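Local coordinates for UDP-galactopyranose mutase (Deinococcus radiodurans, PDB 3HDQ), which probably interconverts UDP-galactopyranose and UDP-galactofuranose, using a bound FAD cofactor, at residues 86-91 with 210-215. Sequence-based numbering, arbitrary orientation.
Sequences IFHTNS and FADTYQ. With FAD (flavin-adenine dinucleotide), chain L.
Thr-89 and Tyr-214 form an antiparallel hydrogen-bonded pair: Thr-89 N to Tyr-214 O and Tyr-214 N to Thr-89 O are both 2.9 Å. His-88 faces Gln-215 as the next, non-hydrogen-bonded pair. Beyond the strands, Asn-90 OD1 accepts from Thr-213 N at 3.0 Å. On the His-88 side of the sheet, the imidazole lies face to face on the Phe-210 ring, with centroids 3.6 Å apart and planes 14° apart. CG of His-88 sits between backbone N and carbonyl carbon (chi1 61°), which brings the ring over Phe-210. Asp-212 OD1 meets the edge of the imidazole and accepts the ND1-H hydrogen bond at 2.6 Å, nearly straight at 168°. Stack and bond together fix the ring's rotation. With an alanine in place of His-88, Asp-212 OD1 would probably lose its imidazole donor and Phe-210 its stacking partner. Gln-215 NE2 hydrogen-bonds Phe-210 O and Asp-212 O, bracing the loop that carries both side chains. On the Tyr-214 side, Thr-89 CG2 packs on Tyr-214 CB, and Phe-95 stacks on the tyrosine ring. Ile-86 N and O bind FAD O4 and N3, both at 2.9 Å. This small antiparallel sheet, completed by strand 104-106, borders the mutase active site, where Phe-210 touches the bound UDP-galactose beside the flavin.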
ATOM      1  N   ILE A  86      15.478  10.241  -5.756  1.00 25.65           N
ATOM      2  CA  ILE A  86      15.177  11.356  -6.640  1.00 22.71           C
ATOM      3  C   ILE A  86      15.303  10.897  -8.102  1.00 28.07           C
ATOM      4  O   ILE A  86      16.383  10.489  -8.544  1.00 28.00           O
ATOM      5  CB  ILE A  86      16.110  12.581  -6.372  1.00 26.53           C
ATOM      6  CG1 ILE A  86      15.930  13.144  -4.955  1.00 25.68           C
ATOM      7  CG2 ILE A  86      15.829  13.693  -7.363  1.00 30.90           C
ATOM      8  CD1 ILE A  86      16.595  12.349  -3.866  1.00 25.58           C
ATOM      9  N   PHE A  87      14.208  10.950  -8.857  1.00 20.83           N
ATOM     10  CA  PHE A  87      14.275  10.471 -10.230  1.00 23.68           C
ATOM     11  C   PHE A  87      14.908  11.484 -11.178  1.00 26.30           C
ATOM     12  O   PHE A  87      14.558  12.663 -11.172  1.00 23.55           O
ATOM     13  CB  PHE A  87      12.915  10.031 -10.788  1.00 23.37           C
ATOM     14  CG  PHE A  87      13.020   9.463 -12.178  1.00 27.00           C
ATOM     15  CD1 PHE A  87      13.410   8.146 -12.370  1.00 20.44           C
ATOM     16  CD2 PHE A  87      12.796  10.261 -13.293  1.00 24.23           C
ATOM     17  CE1 PHE A  87      13.548   7.627 -13.657  1.00 24.16           C
ATOM     18  CE2 PHE A  87      12.924   9.749 -14.574  1.00 24.63           C
ATOM     19  CZ  PHE A  87      13.304   8.428 -14.758  1.00 23.04           C
ATOM     20  N   HIS A  88      15.853  11.018 -11.989  1.00 23.06           N
ATOM     21  CA  HIS A  88      16.511  11.890 -12.952  1.00 25.57           C
ATOM     22  C   HIS A  88      17.006  11.094 -14.140  1.00 24.66           C
ATOM     23  O   HIS A  88      17.519   9.998 -13.986  1.00 24.21           O
ATOM     24  CB  HIS A  88      17.675  12.654 -12.309  1.00 19.59           C
ATOM     25  CG  HIS A  88      18.750  11.767 -11.765  1.00 25.64           C
ATOM     26  ND1 HIS A  88      19.879  11.440 -12.486  1.00 24.13           N
ATOM     27  CD2 HIS A  88      18.865  11.131 -10.575  1.00 24.11           C
ATOM     28  CE1 HIS A  88      20.643  10.641 -11.762  1.00 24.50           C
ATOM     29  NE2 HIS A  88      20.050  10.435 -10.600  1.00 23.96           N
ATOM     30  N   THR A  89      16.864  11.642 -15.335  1.00 23.64           N
ATOM     31  CA  THR A  89      17.435  10.959 -16.482  1.00 26.29           C
ATOM     32  C   THR A  89      17.777  11.905 -17.625  1.00 29.45           C
ATOM     33  O   THR A  89      17.247  13.021 -17.708  1.00 25.74           O
ATOM     34  CB  THR A  89      16.506   9.840 -16.998  1.00 24.45           C
ATOM     35  OG1 THR A  89      17.200   9.047 -17.972  1.00 27.90           O
ATOM     36  CG2 THR A  89      15.248  10.434 -17.613  1.00 23.71           C
ATOM     37  N   ASN A  90      18.685  11.444 -18.487  1.00 24.41           N
ATOM     38  CA  ASN A  90      18.951  12.091 -19.763  1.00 28.30           C
ATOM     39  C   ASN A  90      18.287  11.348 -20.908  1.00 29.85           C
ATOM     40  O   ASN A  90      18.301  11.821 -22.045  1.00 29.76           O
ATOM     41  CB  ASN A  90      20.455  12.186 -20.020  1.00 33.21           C
ATOM     42  CG  ASN A  90      21.110  13.298 -19.224  1.00 37.22           C
ATOM     43  OD1 ASN A  90      20.652  14.446 -19.250  1.00 29.06           O
ATOM     44  ND2 ASN A  90      22.180  12.960 -18.496  1.00 28.55           N
ATOM     45  N   SER A  91      17.713  10.177 -20.617  1.00 26.29           N
ATOM     46  CA  SER A  91      17.089   9.376 -21.667  1.00 26.70           C
ATOM     47  C   SER A  91      15.622   9.728 -21.826  1.00 28.63           C
ATOM     48  O   SER A  91      14.814   9.515 -20.923  1.00 26.32           O
ATOM     49  CB  SER A  91      17.248   7.891 -21.380  1.00 26.29           C
ATOM     50  OG  SER A  91      18.545   7.653 -20.856  1.00 36.67           O
ATOM     51  N   PHE A 210      22.059  17.200  -9.899  1.00 22.96           N
ATOM     52  CA  PHE A 210      22.076  16.604 -11.231  1.00 20.69           C
ATOM     53  C   PHE A 210      21.856  17.669 -12.275  1.00 25.89           C
ATOM     54  O   PHE A 210      21.095  18.617 -12.052  1.00 27.94           O
ATOM     55  CB  PHE A 210      20.960  15.562 -11.392  1.00 27.00           C
ATOM     56  CG  PHE A 210      20.856  14.603 -10.249  1.00 29.53           C
ATOM     57  CD1 PHE A 210      19.787  14.667  -9.367  1.00 22.66           C
ATOM     58  CD2 PHE A 210      21.831  13.646 -10.044  1.00 25.46           C
ATOM     59  CE1 PHE A 210      19.691  13.790  -8.297  1.00 27.33           C
ATOM     60  CE2 PHE A 210      21.741  12.760  -8.973  1.00 29.69           C
ATOM     61  CZ  PHE A 210      20.665  12.831  -8.099  1.00 24.33           C
ATOM     62  N   ALA A 211      22.475  17.487 -13.436  1.00 27.85           N
ATOM     63  CA  ALA A 211      22.274  18.399 -14.561  1.00 28.85           C
ATOM     64  C   ALA A 211      21.481  17.742 -15.677  1.00 22.98           C
ATOM     65  O   ALA A 211      21.401  18.282 -16.777  1.00 31.14           O
ATOM     66  CB  ALA A 211      23.618  18.897 -15.097  1.00 29.87           C
ATOM     67  N   ASP A 212      20.896  16.586 -15.393  1.00 21.43           N
ATOM     68  CA  ASP A 212      20.139  15.841 -16.396  1.00 25.80           C
ATOM     69  C   ASP A 212      18.987  16.671 -16.978  1.00 28.32           C
ATOM     70  O   ASP A 212      18.462  17.573 -16.317  1.00 22.84           O
ATOM     71  CB  ASP A 212      19.533  14.563 -15.795  1.00 25.40           C
ATOM     72  CG  ASP A 212      20.544  13.695 -15.047  1.00 28.69           C
ATOM     73  OD1 ASP A 212      20.225  12.508 -14.801  1.00 34.91           O
ATOM     74  OD2 ASP A 212      21.637  14.170 -14.687  1.00 33.28           O
ATOM     75  N   THR A 213      18.580  16.317 -18.198  1.00 23.93           N
ATOM     76  CA  THR A 213      17.463  16.948 -18.903  1.00 24.86           C
ATOM     77  C   THR A 213      16.077  16.771 -18.239  1.00 26.48           C
ATOM     78  O   THR A 213      15.294  17.725 -18.154  1.00 27.69           O
ATOM     79  CB  THR A 213      17.385  16.408 -20.352  1.00 26.32           C
ATOM     80  OG1 THR A 213      18.676  16.513 -20.961  1.00 31.43           O
ATOM     81  CG2 THR A 213      16.364  17.190 -21.189  1.00 22.25           C
ATOM     82  N   TYR A 214      15.773  15.554 -17.795  1.00 26.94           N
ATOM     83  CA  TYR A 214      14.478  15.249 -17.170  1.00 25.79           C
ATOM     84  C   TYR A 214      14.641  15.022 -15.681  1.00 25.65           C
ATOM     85  O   TYR A 214      15.190  14.004 -15.260  1.00 26.59           O
ATOM     86  CB  TYR A 214      13.829  14.023 -17.824  1.00 20.75           C
ATOM     87  CG  TYR A 214      13.758  14.169 -19.328  1.00 27.84           C
ATOM     88  CD1 TYR A 214      14.707  13.566 -20.150  1.00 28.52           C
ATOM     89  CD2 TYR A 214      12.775  14.954 -19.924  1.00 24.25           C
ATOM     90  CE1 TYR A 214      14.664  13.714 -21.529  1.00 28.56           C
ATOM     91  CE2 TYR A 214      12.721  15.114 -21.295  1.00 28.10           C
ATOM     92  CZ  TYR A 214      13.669  14.488 -22.098  1.00 35.12           C
ATOM     93  OH  TYR A 214      13.623  14.646 -23.467  1.00 38.73           O
ATOM     94  N   GLN A 215      14.171  15.982 -14.887  1.00 24.81           N
ATOM     95  CA  GLN A 215      14.193  15.867 -13.432  1.00 23.08           C
ATOM     96  C   GLN A 215      12.797  16.108 -12.873  1.00 24.51           C
ATOM     97  O   GLN A 215      12.255  17.220 -12.974  1.00 28.01           O
ATOM     98  CB  GLN A 215      15.210  16.837 -12.825  1.00 21.89           C
ATOM     99  CG  GLN A 215      16.637  16.647 -13.343  1.00 23.43           C
ATOM    100  CD  GLN A 215      17.669  17.504 -12.604  1.00 26.73           C
ATOM    101  OE1 GLN A 215      17.638  17.623 -11.376  1.00 24.76           O
ATOM    102  NE2 GLN A 215      18.598  18.094 -13.358  1.00 25.05           N
TER
HETATM  103  PA  FAD L 450      15.961  -3.440  -6.053  1.00 29.25           P
HETATM  104  O1A FAD L 450      15.191  -2.298  -5.732  1.00 29.34           O
HETATM  105  O2A FAD L 450      16.919  -3.651  -5.049  1.00 34.04           O
HETATM  106  O5B FAD L 450      14.972  -4.628  -6.112  1.00 32.32           O
HETATM  107  C5B FAD L 450      15.337  -5.956  -6.150  1.00 23.01           C
HETATM  108  C4B FAD L 450      14.297  -6.718  -5.398  1.00 28.61           C
HETATM  109  O4B FAD L 450      14.596  -8.067  -5.408  1.00 28.89           O
HETATM  110  C3B FAD L 450      14.321  -6.296  -3.949  1.00 29.11           C
HETATM  111  O3B FAD L 450      13.140  -5.690  -3.543  1.00 28.51           O
HETATM  112  C2B FAD L 450      14.532  -7.568  -3.198  1.00 31.51           C
HETATM  113  O2B FAD L 450      13.698  -7.601  -2.104  1.00 32.88           O
HETATM  114  C1B FAD L 450      14.196  -8.621  -4.212  1.00 27.65           C
HETATM  115  N9A FAD L 450      14.842  -9.891  -3.900  1.00 33.02           N
HETATM  116  C8A FAD L 450      16.141 -10.147  -3.705  1.00 35.17           C
HETATM  117  N7A FAD L 450      16.310 -11.416  -3.435  1.00 33.20           N
HETATM  118  C5A FAD L 450      15.125 -12.006  -3.449  1.00 36.02           C
HETATM  119  C6A FAD L 450      14.702 -13.298  -3.235  1.00 32.29           C
HETATM  120  N6A FAD L 450      15.553 -14.259  -3.118  1.00 35.26           N
HETATM  121  N1A FAD L 450      13.392 -13.611  -3.315  1.00 36.68           N
HETATM  122  C2A FAD L 450      12.487 -12.650  -3.589  1.00 31.95           C
HETATM  123  N3A FAD L 450      12.903 -11.383  -3.799  1.00 28.63           N
HETATM  124  C4A FAD L 450      14.190 -11.055  -3.721  1.00 33.59           C
HETATM  125  N1  FAD L 450      18.504   6.078  -7.762  1.00 28.21           N
HETATM  126  C2  FAD L 450      18.220   7.216  -8.404  1.00 27.59           C
HETATM  127  O2  FAD L 450      18.061   7.240  -9.587  1.00 26.62           O
HETATM  128  N3  FAD L 450      18.108   8.337  -7.685  1.00 31.22           N
HETATM  129  C4  FAD L 450      18.276   8.314  -6.341  1.00 32.08           C
HETATM  130  O4  FAD L 450      18.179   9.300  -5.691  1.00 28.01           O
HETATM  131  C4X FAD L 450      18.576   7.158  -5.719  1.00 28.82           C
HETATM  132  N5  FAD L 450      18.757   7.152  -4.383  1.00 30.04           N
HETATM  133  C5X FAD L 450      19.053   5.994  -3.761  1.00 32.63           C
HETATM  134  C6  FAD L 450      19.222   5.996  -2.397  1.00 29.98           C
HETATM  135  C7  FAD L 450      19.520   4.828  -1.753  1.00 30.78           C
HETATM  136  C7M FAD L 450      19.712   4.814  -0.293  1.00 25.16           C
HETATM  137  C8  FAD L 450      19.633   3.665  -2.458  1.00 29.00           C
HETATM  138  C8M FAD L 450      19.967   2.428  -1.713  1.00 28.45           C
HETATM  139  C9  FAD L 450      19.455   3.665  -3.827  1.00 29.23           C
HETATM  140  C9A FAD L 450      19.169   4.831  -4.491  1.00 28.48           C
HETATM  141  N10 FAD L 450      18.980   4.851  -5.842  1.00 30.45           N
HETATM  142  C10 FAD L 450      18.691   6.025  -6.440  1.00 27.35           C
HETATM  143  C1' FAD L 450      19.210   3.648  -6.682  1.00 31.02           C
HETATM  144  C2' FAD L 450      17.980   2.787  -6.852  1.00 31.73           C
HETATM  145  O2' FAD L 450      17.642   2.346  -5.587  1.00 37.30           O
HETATM  146  C3' FAD L 450      18.218   1.565  -7.734  1.00 40.22           C
HETATM  147  O3' FAD L 450      18.520   1.843  -9.029  1.00 51.24           O
HETATM  148  C4' FAD L 450      16.944   0.839  -7.969  1.00 35.77           C
HETATM  149  O4' FAD L 450      16.176   1.094  -6.834  1.00 27.59           O
HETATM  150  C5' FAD L 450      17.270  -0.612  -8.169  1.00 36.74           C
HETATM  151  O5' FAD L 450      16.301  -1.352  -8.815  1.00 32.02           O
HETATM  152  P   FAD L 450      16.431  -2.897  -8.828  1.00 27.55           P
HETATM  153  O1P FAD L 450      15.233  -3.459  -9.314  1.00 26.34           O
HETATM  154  O2P FAD L 450      17.490  -3.213  -9.709  1.00 27.04           O
HETATM  155  O3P FAD L 450      16.778  -3.370  -7.382  1.00 28.59           O